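Local atomic coordinates of repeat Five Residue (Rfr) protein or pentapeptide repeat protein (Cyanothece, PDB entry 2O6W), a protein that is of unknown function but folds as a right-handed quadrilateral beta helix built from pentapeptide repeats. Residues Asn112-Asn117 against Gly130-Glu135; Ser71-Ile76 against Thr91-Ala96; Glu14-Asn19 against Asp57-Asn62; Ala53-Leu58 against Ser75-Asn80. One frame throughout, in Å; residues are numbered along the deposited sequence.

Contact 1: Asn112-Asn117 against Gly130-Glu135; sequences NLQGAN and GVNLEE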
loop_
_atom_site.group_PDB
_atom_site.type_symbol
_atom_site.label_atom_id
_atom_site.label_comp_id
_atom_site.label_asym_id
_atom_site.label_seq_id
_atom_site.Cartn_x
_atom_site.Cartn_y
_atom_site.Cartn_z
ATOM N N ASN A 112 -3.026 4.848 -7.479
ATOM C CA ASN A 112 -4.309 4.336 -7.953
ATOM C C ASN A 112 -5.006 3.660 -6.755
ATOM O O ASN A 112 -4.491 2.694 -6.200
ATOM C CB ASN A 112 -4.084 3.349 -9.109
ATOM C CG ASN A 112 -5.356 2.613 -9.511
ATOM O OD1 ASN A 112 -6.466 3.108 -9.305
ATOM N ND2 ASN A 112 -5.198 1.433 -10.099
ATOM N N LEU A 113 -6.161 4.186 -6.350
ATOM C CA LEU A 113 -6.904 3.636 -5.209
ATOM C C LEU A 113 -8.266 3.086 -5.595
ATOM O O LEU A 113 -9.192 3.058 -4.778
ATOM C CB LEU A 113 -7.098 4.701 -4.123
ATOM C CG LEU A 113 -6.004 4.930 -3.072
ATOM C CD1 LEU A 113 -4.675 5.166 -3.752
ATOM C CD2 LEU A 113 -6.379 6.125 -2.191
ATOM N N GLN A 114 -8.389 2.648 -6.843
ATOM C CA GLN A 114 -9.650 2.109 -7.333
ATOM C C GLN A 114 -10.083 0.882 -6.549
ATOM O O GLN A 114 -9.315 -0.065 -6.368
ATOM C CB GLN A 114 -9.539 1.753 -8.813
ATOM C CG GLN A 114 -10.879 1.441 -9.458
ATOM C CD GLN A 114 -10.747 1.145 -10.936
ATOM O OE1 GLN A 114 -10.145 0.147 -11.325
ATOM N NE2 GLN A 114 -11.298 2.017 -11.768
ATOM N N GLY A 115 -11.328 0.919 -6.087
ATOM C CA GLY A 115 -11.870 -0.186 -5.331
ATOM C C GLY A 115 -11.206 -0.388 -3.988
ATOM O O GLY A 115 -11.495 -1.362 -3.310
ATOM N N ALA A 116 -10.315 0.517 -3.593
ATOM C CA ALA A 116 -9.639 0.374 -2.307
ATOM C C ALA A 116 -10.561 0.756 -1.161
ATOM O O ALA A 116 -11.445 1.606 -1.314
ATOM C CB ALA A 116 -8.378 1.229 -2.265
ATOM N N ASN A 117 -10.345 0.128 -0.010
ATOM C CA ASN A 117 -11.155 0.398 1.171
ATOM C C ASN A 117 -10.342 1.155 2.221
ATOM O O ASN A 117 -9.405 0.610 2.796
ATOM C CB ASN A 117 -11.658 -0.916 1.779
ATOM C CG ASN A 117 -12.731 -0.695 2.834
ATOM O OD1 ASN A 117 -12.896 0.418 3.342
ATOM N ND2 ASN A 117 -13.458 -1.754 3.177
ATOM N N GLY A 130 -3.980 13.917 -7.795
ATOM C CA GLY A 130 -3.988 13.015 -8.936
ATOM C C GLY A 130 -4.383 11.578 -8.638
ATOM O O GLY A 130 -4.187 10.696 -9.470
ATOM N N VAL A 131 -4.945 11.334 -7.462
ATOM C CA VAL A 131 -5.347 9.987 -7.089
ATOM C C VAL A 131 -6.634 9.515 -7.767
ATOM O O VAL A 131 -7.586 10.284 -7.924
ATOM C CB VAL A 131 -5.542 9.871 -5.565
ATOM C CG1 VAL A 131 -6.205 8.554 -5.228
ATOM C CG2 VAL A 131 -4.196 9.969 -4.859
ATOM N N ASN A 132 -6.655 8.249 -8.177
ATOM C CA ASN A 132 -7.844 7.669 -8.804
ATOM C C ASN A 132 -8.744 7.143 -7.679
ATOM O O ASN A 132 -8.446 6.120 -7.067
ATOM C CB ASN A 132 -7.447 6.531 -9.759
ATOM C CG ASN A 132 -8.657 5.804 -10.346
ATOM O OD1 ASN A 132 -9.769 6.338 -10.368
ATOM N ND2 ASN A 132 -8.439 4.591 -10.835
ATOM N N LEU A 133 -9.836 7.860 -7.412
ATOM C CA LEU A 133 -10.773 7.497 -6.351
ATOM C C LEU A 133 -12.037 6.833 -6.881
ATOM O O LEU A 133 -13.122 6.990 -6.308
ATOM C CB LEU A 133 -11.157 8.743 -5.546
ATOM C CG LEU A 133 -10.015 9.461 -4.825
ATOM C CD1 LEU A 133 -10.502 10.788 -4.258
ATOM C CD2 LEU A 133 -9.476 8.564 -3.726
ATOM N N GLU A 134 -11.899 6.087 -7.974
ATOM C CA GLU A 134 -13.042 5.411 -8.585
ATOM C C GLU A 134 -13.469 4.208 -7.758
ATOM O O GLU A 134 -12.750 3.216 -7.674
ATOM C CB GLU A 134 -12.702 4.955 -10.007
ATOM C CG GLU A 134 -13.924 4.503 -10.791
ATOM C CD GLU A 134 -13.583 3.925 -12.155
ATOM O OE1 GLU A 134 -12.799 4.557 -12.903
ATOM O OE2 GLU A 134 -14.112 2.838 -12.482
ATOM N N GLU A 135 -14.647 4.306 -7.156
ATOM C CA GLU A 135 -15.185 3.233 -6.325
ATOM C C GLU A 135 -14.335 3.020 -5.079
ATOM O O GLU A 135 -14.203 1.902 -4.582
ATOM C CB GLU A 135 -15.267 1.931 -7.125
ATOM C CG GLU A 135 -16.215 1.994 -8.308
ATOM C CD GLU A 135 -16.096 0.783 -9.205
ATOM O OE1 GLU A 135 -15.004 0.591 -9.793
ATOM O OE2 GLU A 135 -17.087 0.025 -9.322
#
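Asn112 and Asn132 run alongside each other in the same direction, their amide planes 10° apart, and Asn132 ND2 donates to Asn112 OD1 over 2.9 Å. This bond is bent, and its donor stands above the carbonyl plane. From the opposite face of that plane the same oxygen takes Gln114 N at 3.2 Å, an Asx turn, so two N-H groups grip OD1. Asn132 OD1 closes the equivalent Asx turn with Glu134 N. In both asparagines CG is anti to the backbone N (chi1 171° and 175°), which swings the amide beside its own carbonyl carbon and toward the N-H two residues on. Two backbone bonds join the segments, Leu113 N to Asn132 O (3.1 Å) and Gly115 N to Glu134 O (3.1 Å). Asn112 faces Asn132 and Gln114 faces Glu134, twenty residues on, which is one coil of four pentapeptides in the right-handed quadrilateral beta helix; the type II turn Leu113-Ala116 forms a corner of the coil that holds 112-117, with Gly115 supplying its positive phi. Apolar contact falls to Leu113, whose CD2 meets Val131 CG1 at 3.9 Å and Leu133 CD2 at 4.2 Å. On the outer surface the extended Gln114 chain follows Glu134, bringing NE2 to 3.0 Å from Glu134 OE2. Beyond the two segments, Asn112 ND2 makes a weak hydrogen bond to Glu94, and Leu113 O accepts from Thr136 OG1.

Contact 2: Ser71-Ile76 against Thr91-Ala96; sequences SDLSSI and TDLENA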
loop_
_atom_site.group_PDB
_atom_site.type_symbol
_atom_site.label_atom_id
_atom_site.label_comp_id
_atom_site.label_asym_id
_atom_site.label_seq_id
_atom_site.Cartn_x
_atom_site.Cartn_y
_atom_site.Cartn_z
ATOM N N SER A 71 5.516 1.123 -6.393
ATOM C CA SER A 71 5.365 -0.287 -6.065
ATOM C C SER A 71 3.936 -0.768 -6.334
ATOM O O SER A 71 2.981 0.008 -6.247
ATOM C CB SER A 71 5.710 -0.523 -4.595
ATOM O OG SER A 71 7.113 -0.607 -4.404
ATOM N N ASP A 72 3.790 -2.042 -6.678
ATOM C CA ASP A 72 2.469 -2.611 -6.921
ATOM C C ASP A 72 2.003 -3.173 -5.575
ATOM O O ASP A 72 2.666 -4.031 -4.987
ATOM C CB ASP A 72 2.543 -3.746 -7.957
ATOM C CG ASP A 72 1.160 -4.251 -8.391
ATOM O OD1 ASP A 72 0.219 -4.262 -7.555
ATOM O OD2 ASP A 72 1.016 -4.663 -9.570
ATOM N N LEU A 73 0.864 -2.684 -5.094
ATOM C CA LEU A 73 0.307 -3.128 -3.823
ATOM C C LEU A 73 -1.152 -3.542 -4.020
ATOM O O LEU A 73 -1.955 -3.499 -3.085
ATOM C CB LEU A 73 0.386 -1.989 -2.794
ATOM C CG LEU A 73 1.766 -1.334 -2.622
ATOM C CD1 LEU A 73 1.686 -0.152 -1.657
ATOM C CD2 LEU A 73 2.754 -2.365 -2.123
ATOM N N SER A 74 -1.497 -3.945 -5.236
ATOM C CA SER A 74 -2.872 -4.328 -5.525
ATOM C C SER A 74 -3.409 -5.430 -4.609
ATOM O O SER A 74 -2.761 -6.450 -4.398
ATOM C CB SER A 74 -3.021 -4.731 -7.007
ATOM O OG SER A 74 -2.077 -5.710 -7.397
ATOM N N SER A 75 -4.595 -5.188 -4.051
ATOM C CA SER A 75 -5.265 -6.135 -3.160
ATOM C C SER A 75 -4.503 -6.410 -1.867
ATOM O O SER A 75 -4.796 -7.374 -1.157
ATOM C CB SER A 75 -5.515 -7.457 -3.890
ATOM O OG SER A 75 -6.338 -7.250 -5.029
ATOM N N ILE A 76 -3.537 -5.561 -1.552
ATOM C CA ILE A 76 -2.753 -5.743 -0.342
ATOM C C ILE A 76 -3.591 -5.493 0.907
ATOM O O ILE A 76 -4.566 -4.734 0.875
ATOM C CB ILE A 76 -1.546 -4.790 -0.325
ATOM C CG1 ILE A 76 -0.457 -5.347 0.591
ATOM C CG2 ILE A 76 -1.983 -3.420 0.162
ATOM C CD1 ILE A 76 0.891 -4.718 0.356
ATOM N N THR A 91 1.847 4.369 -6.641
ATOM C CA THR A 91 1.707 2.966 -6.289
ATOM C C THR A 91 0.360 2.456 -6.785
ATOM O O THR A 91 -0.568 3.234 -7.024
ATOM C CB THR A 91 1.764 2.731 -4.759
ATOM O OG1 THR A 91 0.762 3.528 -4.102
ATOM C CG2 THR A 91 3.146 3.069 -4.226
ATOM N N ASP A 92 0.254 1.146 -6.949
ATOM C CA ASP A 92 -1.001 0.557 -7.385
ATOM C C ASP A 92 -1.637 -0.020 -6.117
ATOM O O ASP A 92 -1.169 -1.021 -5.587
ATOM C CB ASP A 92 -0.745 -0.550 -8.417
ATOM C CG ASP A 92 -2.032 -1.101 -9.026
ATOM O OD1 ASP A 92 -3.093 -0.999 -8.374
ATOM O OD2 ASP A 92 -1.984 -1.655 -10.153
ATOM N N LEU A 93 -2.680 0.635 -5.615
ATOM C CA LEU A 93 -3.373 0.170 -4.417
ATOM C C LEU A 93 -4.801 -0.281 -4.740
ATOM O O LEU A 93 -5.700 -0.186 -3.906
ATOM C CB LEU A 93 -3.384 1.275 -3.349
ATOM C CG LEU A 93 -2.116 1.312 -2.481
ATOM C CD1 LEU A 93 -1.918 2.677 -1.840
ATOM C CD2 LEU A 93 -2.216 0.221 -1.419
ATOM N N GLU A 94 -5.006 -0.776 -5.957
ATOM C CA GLU A 94 -6.327 -1.230 -6.357
ATOM C C GLU A 94 -6.842 -2.363 -5.471
ATOM O O GLU A 94 -6.128 -3.325 -5.200
ATOM C CB GLU A 94 -6.323 -1.676 -7.817
ATOM C CG GLU A 94 -7.680 -2.173 -8.280
ATOM C CD GLU A 94 -7.886 -2.046 -9.778
ATOM O OE1 GLU A 94 -8.955 -2.479 -10.258
ATOM O OE2 GLU A 94 -6.991 -1.510 -10.473
ATOM N N ASN A 95 -8.087 -2.220 -5.020
ATOM C CA ASN A 95 -8.751 -3.198 -4.161
ATOM C C ASN A 95 -7.971 -3.466 -2.889
ATOM O O ASN A 95 -8.105 -4.521 -2.273
ATOM C CB ASN A 95 -8.971 -4.517 -4.910
ATOM C CG ASN A 95 -9.718 -4.324 -6.209
ATOM O OD1 ASN A 95 -10.769 -3.671 -6.245
ATOM N ND2 ASN A 95 -9.184 -4.888 -7.285
ATOM N N ALA A 96 -7.151 -2.507 -2.492
ATOM C CA ALA A 96 -6.364 -2.677 -1.288
ATOM C C ALA A 96 -7.241 -2.487 -0.063
ATOM O O ALA A 96 -8.284 -1.837 -0.120
ATOM C CB ALA A 96 -5.228 -1.686 -1.270
#
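Ser71 O accepts Asp92 N at 3.0 Å, the first of three backbone bonds between successive coils of the pentapeptide-repeat beta helix; Ser71 OG itself is held by Glu28 N. Next, the Asp72 carboxylate stands beside that of Asp92, planes 10° apart and OD2 to OD2 4.3 Å, a pairing of like charges that the salt bridge from Lys33 to Asp92 OD2 probably eases. Asp72 OD1 receives both Ser74 N, in an Asx turn, and Ser74 OG at 2.7 Å, on the syn side. With an alanine at Asp72, Ser74 N and OG would probably both lose this acceptor and the turn would be less firmly fixed. Leu73 gives its N to Asp92 O (2.7 Å) and lays its side chain alongside Leu93, CB 3.7 Å from Leu93 CD2, inside the coil. At Ser74 the hydroxyl sits between the backbone N and the carbonyl carbon (chi1 53°), which turns it back to Asp72. Ser75 N then bonds Glu94 O at 2.7 Å, where the type II turns Leu73-Ile76 and Leu93-Ala96 stack. Ile76 finishes the run, its CG2 branch touching Ala96 CB at 3.9 Å and Leu93 CD2 at 4.0 Å.

Contact 3: Glu14-Asn19 against Asp57-Asn62; sequences ECVGCN and DLTRAN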
loop_
_atom_site.group_PDB
_atom_site.type_symbol
_atom_site.label_atom_id
_atom_site.label_comp_id
_atom_site.label_asym_id
_atom_site.label_seq_id
_atom_site.Cartn_x
_atom_site.Cartn_y
_atom_site.Cartn_z
ATOM N N GLU A 14 3.622 -12.294 3.564
ATOM C CA GLU A 14 3.061 -11.636 4.739
ATOM C C GLU A 14 4.149 -11.050 5.626
ATOM O O GLU A 14 5.333 -11.327 5.451
ATOM C CB GLU A 14 2.218 -12.621 5.559
ATOM C CG GLU A 14 3.031 -13.713 6.264
ATOM C CD GLU A 14 3.627 -13.262 7.598
ATOM O OE1 GLU A 14 4.668 -13.825 8.009
ATOM O OE2 GLU A 14 3.047 -12.360 8.241
ATOM N N CYS A 15 3.723 -10.225 6.573
ATOM C CA CYS A 15 4.615 -9.602 7.535
ATOM C C CYS A 15 3.763 -8.834 8.538
ATOM O O CYS A 15 3.995 -7.659 8.809
ATOM C CB CYS A 15 5.599 -8.658 6.844
ATOM S SG CYS A 15 7.250 -8.703 7.618
ATOM N N VAL A 16 2.763 -9.524 9.076
ATOM C CA VAL A 16 1.846 -8.952 10.050
ATOM C C VAL A 16 2.601 -8.414 11.263
ATOM O O VAL A 16 3.453 -9.102 11.828
ATOM C CB VAL A 16 0.811 -10.018 10.517
ATOM C CG1 VAL A 16 -0.125 -9.435 11.574
ATOM C CG2 VAL A 16 0.007 -10.514 9.321
ATOM N N GLY A 17 2.292 -7.176 11.644
ATOM C CA GLY A 17 2.923 -6.553 12.794
ATOM C C GLY A 17 4.411 -6.261 12.690
ATOM O O GLY A 17 5.006 -5.793 13.654
ATOM N N CYS A 18 5.016 -6.532 11.537
ATOM C CA CYS A 18 6.444 -6.288 11.357
ATOM C C CYS A 18 6.779 -4.802 11.504
ATOM O O CYS A 18 5.930 -3.936 11.294
ATOM C CB CYS A 18 6.906 -6.756 9.963
ATOM S SG CYS A 18 6.861 -8.555 9.622
ATOM N N ASN A 19 8.018 -4.521 11.880
ATOM C CA ASN A 19 8.487 -3.155 12.001
ATOM C C ASN A 19 9.363 -2.904 10.787
ATOM O O ASN A 19 10.498 -3.375 10.717
ATOM C CB ASN A 19 9.269 -2.965 13.299
ATOM C CG ASN A 19 8.352 -2.883 14.512
ATOM O OD1 ASN A 19 7.483 -2.005 14.586
ATOM N ND2 ASN A 19 8.530 -3.801 15.464
ATOM N N ASP A 57 -0.188 -9.905 3.207
ATOM C CA ASP A 57 -0.802 -9.461 4.450
ATOM C C ASP A 57 0.152 -8.624 5.307
ATOM O O ASP A 57 1.134 -9.136 5.857
ATOM C CB ASP A 57 -1.286 -10.674 5.247
ATOM C CG ASP A 57 -2.311 -10.308 6.291
ATOM O OD1 ASP A 57 -2.174 -9.230 6.911
ATOM O OD2 ASP A 57 -3.255 -11.107 6.513
ATOM N N LEU A 58 -0.154 -7.336 5.424
ATOM C CA LEU A 58 0.663 -6.419 6.206
ATOM C C LEU A 58 -0.146 -5.753 7.319
ATOM O O LEU A 58 0.060 -4.581 7.645
ATOM C CB LEU A 58 1.288 -5.363 5.282
ATOM C CG LEU A 58 2.391 -5.863 4.331
ATOM C CD1 LEU A 58 2.722 -4.798 3.292
ATOM C CD2 LEU A 58 3.635 -6.221 5.137
ATOM N N THR A 59 -1.064 -6.525 7.894
ATOM C CA THR A 59 -1.920 -6.068 8.982
ATOM C C THR A 59 -1.066 -5.595 10.140
ATOM O O THR A 59 -0.101 -6.264 10.521
ATOM C CB THR A 59 -2.821 -7.212 9.514
ATOM O OG1 THR A 59 -3.719 -7.636 8.484
ATOM C CG2 THR A 59 -3.613 -6.752 10.739
ATOM N N ARG A 60 -1.446 -4.451 10.701
ATOM C CA ARG A 60 -0.757 -3.842 11.833
ATOM C C ARG A 60 0.737 -3.588 11.615
ATOM O O ARG A 60 1.476 -3.357 12.572
ATOM C CB ARG A 60 -0.955 -4.695 13.089
ATOM C CG ARG A 60 -2.417 -4.828 13.556
ATOM C CD ARG A 60 -2.513 -5.547 14.906
ATOM N NE ARG A 60 -1.807 -6.828 14.878
ATOM C CZ ARG A 60 -2.312 -7.948 14.367
ATOM N NH1 ARG A 60 -3.536 -7.952 13.848
ATOM N NH2 ARG A 60 -1.587 -9.058 14.360
ATOM N N ALA A 61 1.188 -3.634 10.365
ATOM C CA ALA A 61 2.599 -3.392 10.081
ATOM C C ALA A 61 2.913 -1.900 10.191
ATOM O O ALA A 61 2.036 -1.054 10.015
ATOM C CB ALA A 61 2.952 -3.896 8.688
ATOM N N ASN A 62 4.163 -1.580 10.499
ATOM C CA ASN A 62 4.576 -0.190 10.598
ATOM C C ASN A 62 5.518 0.077 9.427
ATOM O O ASN A 62 6.613 -0.477 9.365
ATOM C CB ASN A 62 5.305 0.086 11.912
ATOM C CG ASN A 62 5.452 1.580 12.194
ATOM O OD1 ASN A 62 5.692 2.381 11.285
ATOM N ND2 ASN A 62 5.327 1.955 13.455
#
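Val16 straddles the outer side of segment 57-62: its CG2 branch meets Asp57 OD1 at 3.5 Å, while CG1 approaches Arg60 NH2 at 3.2 Å and also packs on Thr59 O. Inside the coil Cys15 CB presses on Leu58 CD2 (3.6 Å). Three backbone bonds join the segments at and around the stacked type II turns Cys15-Cys18 and Leu58-Ala61, namely Cys15 N to Asp57 O, Gly17 N to Thr59 O and Asn62 N to Cys18 O. The next shell fixes these groups. Asp57 OD1 accepts Thr59 N (3.1 Å) in an Asx turn and Thr59 OG1 (2.7 Å) on its syn lone pair, so its rotation is set by two donors of one residue. A leucine in place of Asp57 would probably leave both Thr59 donors without this mate and free the hydroxyl to turn. Across from it Glu14, bent at chi2 (83°), folds back so that OE2 receives Val16 N at 3.0 Å, and OE1 forms a salt bridge with Arg8. The Cys15 SG to Cys18 SG disulfide, 2.0 Å, clamps the two ends of the Cys15-Cys18 turn. Helix 2-10 lies over this end of the beta helix, Asn5 and Leu9 touching Cys15, and Asn5 and Arg8 touching Cys18, while on the other side Ile76, Leu78 and Ile77 of the following coil reach Leu58 and Thr59.

Contact 4: Ala53-Leu58 against Ser75-Asn80; sequences AKPVDL and SIILEN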
loop_
_atom_site.group_PDB
_atom_site.type_symbol
_atom_site.label_atom_id
_atom_site.label_comp_id
_atom_site.label_asym_id
_atom_site.label_seq_id
_atom_site.Cartn_x
_atom_site.Cartn_y
_atom_site.Cartn_z
ATOM N N ALA A 53 -3.644 -17.041 -6.193
ATOM C CA ALA A 53 -2.576 -16.385 -5.443
ATOM C C ALA A 53 -3.184 -15.600 -4.290
ATOM O O ALA A 53 -4.262 -15.024 -4.431
ATOM C CB ALA A 53 -1.789 -15.450 -6.353
ATOM N N LYS A 54 -2.503 -15.583 -3.149
ATOM C CA LYS A 54 -3.008 -14.861 -1.986
ATOM C C LYS A 54 -2.444 -13.452 -1.898
ATOM O O LYS A 54 -1.314 -13.189 -2.313
ATOM C CB LYS A 54 -2.675 -15.614 -0.688
ATOM C CG LYS A 54 -1.186 -15.873 -0.476
ATOM C CD LYS A 54 -0.848 -16.164 0.989
ATOM C CE LYS A 54 -1.010 -14.912 1.860
ATOM N NZ LYS A 54 -0.669 -15.127 3.305
ATOM N N PRO A 55 -3.236 -12.519 -1.358
ATOM C CA PRO A 55 -2.798 -11.129 -1.213
ATOM C C PRO A 55 -1.799 -10.991 -0.059
ATOM O O PRO A 55 -1.916 -11.677 0.954
ATOM C CB PRO A 55 -4.107 -10.386 -0.953
ATOM C CG PRO A 55 -4.912 -11.394 -0.211
ATOM C CD PRO A 55 -4.649 -12.670 -0.970
ATOM N N VAL A 56 -0.812 -10.117 -0.227
ATOM C CA VAL A 56 0.189 -9.908 0.808
ATOM C C VAL A 56 -0.493 -9.334 2.048
ATOM O O VAL A 56 -1.286 -8.398 1.955
ATOM C CB VAL A 56 1.293 -8.956 0.310
ATOM C CG1 VAL A 56 2.286 -8.668 1.420
ATOM C CG2 VAL A 56 2.001 -9.582 -0.888
ATOM N N ASP A 57 -0.188 -9.905 3.207
ATOM C CA ASP A 57 -0.802 -9.461 4.450
ATOM C C ASP A 57 0.152 -8.624 5.307
ATOM O O ASP A 57 1.134 -9.136 5.857
ATOM C CB ASP A 57 -1.286 -10.674 5.247
ATOM C CG ASP A 57 -2.311 -10.308 6.291
ATOM O OD1 ASP A 57 -2.174 -9.230 6.911
ATOM O OD2 ASP A 57 -3.255 -11.107 6.513
ATOM N N LEU A 58 -0.154 -7.336 5.424
ATOM C CA LEU A 58 0.663 -6.419 6.206
ATOM C C LEU A 58 -0.146 -5.753 7.319
ATOM O O LEU A 58 0.060 -4.581 7.645
ATOM C CB LEU A 58 1.288 -5.363 5.282
ATOM C CG LEU A 58 2.391 -5.863 4.331
ATOM C CD1 LEU A 58 2.722 -4.798 3.292
ATOM C CD2 LEU A 58 3.635 -6.221 5.137
ATOM N N SER A 75 -4.595 -5.188 -4.051
ATOM C CA SER A 75 -5.265 -6.135 -3.160
ATOM C C SER A 75 -4.503 -6.410 -1.867
ATOM O O SER A 75 -4.796 -7.374 -1.157
ATOM C CB SER A 75 -5.515 -7.457 -3.890
ATOM O OG SER A 75 -6.338 -7.250 -5.029
ATOM N N ILE A 76 -3.537 -5.561 -1.552
ATOM C CA ILE A 76 -2.753 -5.743 -0.342
ATOM C C ILE A 76 -3.591 -5.493 0.907
ATOM O O ILE A 76 -4.566 -4.734 0.875
ATOM C CB ILE A 76 -1.546 -4.790 -0.325
ATOM C CG1 ILE A 76 -0.457 -5.347 0.591
ATOM C CG2 ILE A 76 -1.983 -3.420 0.162
ATOM C CD1 ILE A 76 0.891 -4.718 0.356
ATOM N N ILE A 77 -3.200 -6.127 2.008
ATOM C CA ILE A 77 -3.910 -5.974 3.276
ATOM C C ILE A 77 -3.094 -5.123 4.255
ATOM O O ILE A 77 -2.102 -5.579 4.827
ATOM C CB ILE A 77 -4.215 -7.359 3.897
ATOM C CG1 ILE A 77 -5.028 -8.195 2.899
ATOM C CG2 ILE A 77 -5.020 -7.204 5.179
ATOM C CD1 ILE A 77 -5.330 -9.592 3.375
ATOM N N LEU A 78 -3.520 -3.875 4.420
ATOM C CA LEU A 78 -2.855 -2.934 5.310
ATOM C C LEU A 78 -3.811 -2.481 6.407
ATOM O O LEU A 78 -3.782 -1.328 6.843
ATOM C CB LEU A 78 -2.356 -1.719 4.519
ATOM C CG LEU A 78 -1.117 -1.943 3.650
ATOM C CD1 LEU A 78 -0.876 -0.733 2.764
ATOM C CD2 LEU A 78 0.092 -2.190 4.542
ATOM N N GLU A 79 -4.666 -3.391 6.852
ATOM C CA GLU A 79 -5.623 -3.062 7.896
ATOM C C GLU A 79 -4.887 -2.681 9.179
ATOM O O GLU A 79 -3.957 -3.364 9.594
ATOM C CB GLU A 79 -6.553 -4.253 8.140
ATOM C CG GLU A 79 -7.673 -3.975 9.125
ATOM C CD GLU A 79 -8.756 -5.044 9.096
ATOM O OE1 GLU A 79 -9.724 -4.930 9.885
ATOM O OE2 GLU A 79 -8.648 -5.996 8.283
ATOM N N ASN A 80 -5.297 -1.571 9.778
ATOM C CA ASN A 80 -4.695 -1.081 11.009
ATOM C C ASN A 80 -3.181 -0.920 10.898
ATOM O O ASN A 80 -2.453 -1.041 11.885
ATOM C CB ASN A 80 -5.051 -2.020 12.160
ATOM C CG ASN A 80 -6.540 -2.020 12.459
ATOM O OD1 ASN A 80 -7.081 -2.987 12.998
ATOM N ND2 ASN A 80 -7.210 -0.925 12.114
#
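Ile77 reaches across to segment 53-58 with every carbon of its side chain. CB lies 3.7 Å from Val56 O and comes close to Asp57 CA. From there the chain forks: CG2, anti to the backbone N, meets Asp57 OD1 at 3.9 Å, while CG1, beside the backbone N (chi1 -57°), lies 3.9 Å from Val56 O. An extended second torsion (chi2 177°) then carries CD1 out to Pro55 CG at 4.0 Å, near Asp57 OD2 as well, where the methyl touches both the proline ring and the carboxylate. The backbone of the same residue is held at both ends, Ile77 N donating to Val56 O (3.0 Å) and Leu58 N to Ile77 O (2.7 Å); the direction from CA of Pro55 to CA of Leu58 lies 13° from that of Ser75 to Leu78. On the inward side Leu58 packs on two residues: its CD1 touches Ile76 CD1 at 3.5 Å, and its CB touches Leu78 CD2 at 3.5 Å, the two leucines running alongside each other. Val56 and Leu58 also contact Leu9 of helix 2-10, and Leu78 rests on Leu98 further along the axis. Leucine stacked on leucine inside, with an outward residue over its counterpart twenty positions earlier, is the pattern of successive coils in a pentapeptide-repeat beta helix, here with isoleucine over the Asp57 of the preceding coil.

How the contacts relate
The four contacts follow the beta-helix axis from the N-terminal helix toward the C-terminus. Contacts 3 and 4 share Asp57 and Leu58, so that residues 57-58 lie between 14-19 and 75-80; Arg60 N and Glu79 O continue the pairing at 3.0 Å, a probable hydrogen bond. Contacts 4 and 2 share Ser75 and Ile76, where the chain leaves one corner for the next face. Contacts 2 and 1 stack directly, Asn112 O lying 2.8 Å from Leu93 N and Gln114 O 2.8 Å from Asn95 N, both probable hydrogen bonds. Contacts 1 and 3, centres about 22 Å apart, sit on opposite sides of the chain's centre. The protein's function is unknown, and none of the contacts is tied to a known site.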